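Local coordinates for protein tryptase inhibitor (Rhipicephalus appendiculatus, PDB 2UUY) that probably inhibits serine-type endopeptidases such as tryptase, through a Kunitz-type, TAP-like domain cross-linked by four disulfides, at residues B[1-4]-B[5-9]. Numbering follows the deposited sequence. Where two conformers were deposited one is given.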
loop_
_atom_site.group_PDB
_atom_site.type_symbol
_atom_site.label_atom_id
_atom_site.label_comp_id
_atom_site.label_asym_id
_atom_site.label_seq_id
_atom_site.Cartn_x
_atom_site.Cartn_y
_atom_site.Cartn_z
ATOM N N CYS B 1 3.699 -7.202 -27.006
ATOM C CA CYS B 1 4.435 -5.930 -27.280
ATOM C C CYS B 1 5.856 -6.008 -26.726
ATOM O O CYS B 1 6.037 -6.062 -25.507
ATOM C CB CYS B 1 3.689 -4.748 -26.643
ATOM S SG CYS B 1 4.419 -3.126 -26.951
ATOM N N THR B 2 6.864 -5.995 -27.606
ATOM C CA THR B 2 8.268 -6.003 -27.145
ATOM C C THR B 2 8.874 -4.588 -27.224
ATOM O O THR B 2 8.804 -3.911 -28.235
ATOM C CB THR B 2 9.190 -7.080 -27.836
ATOM O OG1 THR B 2 10.291 -6.466 -28.530
ATOM C CG2 THR B 2 8.416 -8.006 -28.785
ATOM N N VAL B 3 9.397 -4.151 -26.094
ATOM C CA VAL B 3 10.055 -2.863 -25.987
ATOM C C VAL B 3 11.572 -3.079 -26.147
ATOM O O VAL B 3 12.153 -3.878 -25.414
ATOM C CB VAL B 3 9.740 -2.245 -24.626
ATOM C CG1 VAL B 3 10.337 -0.886 -24.529
ATOM C CG2 VAL B 3 8.205 -2.154 -24.423
ATOM N N PRO B 4 12.231 -2.365 -27.083
ATOM C CA PRO B 4 13.677 -2.664 -27.241
ATOM C C PRO B 4 14.504 -2.156 -26.065
ATOM O O PRO B 4 14.137 -1.218 -25.383
ATOM C CB PRO B 4 14.068 -1.963 -28.536
ATOM C CG PRO B 4 13.115 -0.903 -28.639
ATOM C CD PRO B 4 11.796 -1.359 -28.053
ATOM N N ILE B 5 15.632 -2.801 -25.835
ATOM C CA ILE B 5 16.567 -2.370 -24.845
ATOM C C ILE B 5 16.938 -0.924 -25.190
ATOM O O ILE B 5 17.221 -0.591 -26.343
ATOM C CB ILE B 5 17.809 -3.298 -24.831
ATOM C CG1 ILE B 5 17.403 -4.680 -24.346
ATOM C CG2 ILE B 5 18.885 -2.731 -23.955
ATOM C CD1 ILE B 5 18.494 -5.714 -24.555
ATOM N N GLY B 6 16.970 -0.093 -24.164
ATOM C CA GLY B 6 17.326 1.299 -24.309
ATOM C C GLY B 6 16.157 2.235 -24.456
ATOM O O GLY B 6 16.355 3.428 -24.305
ATOM N N TRP B 7 14.975 1.718 -24.748
ATOM C CA TRP B 7 13.786 2.556 -24.899
ATOM C C TRP B 7 13.427 3.221 -23.598
ATOM O O TRP B 7 13.594 2.604 -22.535
ATOM C CB TRP B 7 12.621 1.695 -25.370
ATOM C CG TRP B 7 11.468 2.458 -25.969
ATOM C CD1 TRP B 7 10.308 2.863 -25.353
ATOM C CD2 TRP B 7 11.352 2.863 -27.339
ATOM N NE1 TRP B 7 9.506 3.491 -26.265
ATOM C CE2 TRP B 7 10.125 3.495 -27.485
ATOM C CE3 TRP B 7 12.200 2.761 -28.455
ATOM C CZ2 TRP B 7 9.715 4.043 -28.688
ATOM C CZ3 TRP B 7 11.770 3.277 -29.655
ATOM C CH2 TRP B 7 10.546 3.923 -29.761
ATOM N N SER B 8 12.913 4.433 -23.651
ATOM C CA SER B 8 12.467 5.174 -22.483
ATOM C C SER B 8 11.097 4.672 -22.080
ATOM O O SER B 8 10.139 4.874 -22.806
ATOM C CB SER B 8 12.344 6.660 -22.812
ATOM O OG SER B 8 11.964 7.390 -21.660
ATOM N N GLU B 9 11.023 4.019 -20.950
ATOM C CA GLU B 9 9.763 3.499 -20.423
ATOM C C GLU B 9 9.203 4.480 -19.406
ATOM O O GLU B 9 9.847 5.450 -19.022
ATOM C CB GLU B 9 9.999 2.120 -19.835
ATOM C CG GLU B 9 10.392 1.157 -20.921
ATOM C CD GLU B 9 10.590 -0.241 -20.397
ATOM O OE1 GLU B 9 11.757 -0.652 -20.231
ATOM O OE2 GLU B 9 9.603 -0.933 -20.129
#
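Pro4 and Trp7 meet across a type II beta turn, a compact example of how a tight reversal in an irregular segment brings side chains three residues apart together. The turn has Ile5 and Gly6 at its corners and is closed by one backbone hydrogen bond, from Trp7 N to Pro4 O at 3.1 Å. The bond is nearly straight at the hydrogen, 162°, although the nitrogen stands above the carbonyl plane. Gly6 adopts a positive phi of 96°, the conformation expected at the third position of a type II turn.

On the Trp7 flank, the indole CG lies anti to the backbone N (chi1 -162°), beside the carbonyl carbon, and this rotation, with the turn of the ring about the CB-CG bond, brings the CE3 corner of the six-membered ring beside the pyrrolidine of Pro4. The two meet obliquely, Pro4 CG lying 3.8 Å from Trp7 CE3. Val3 approaches the same residue nearer its root, crossing it at about a right angle: CG1 comes to 3.5 Å from Trp7 CB and also touches CG and CD1 of the indole. The same methyl makes a looser apolar contact with the extended chain of Glu9, with Val3 CG1 4.1 Å from Glu9 CG, linking the two arms of the turn.

Within the Kunitz-like domain, this exposed N-terminal loop is tied at its root by the Cys1–Cys28 disulfide. Val3 and Trp7 both touch Met25 of strand 19-25, and the carboxylate of Glu9 is held by a hydrogen bond between its OE2 and Tyr32 OH on strand 28-34.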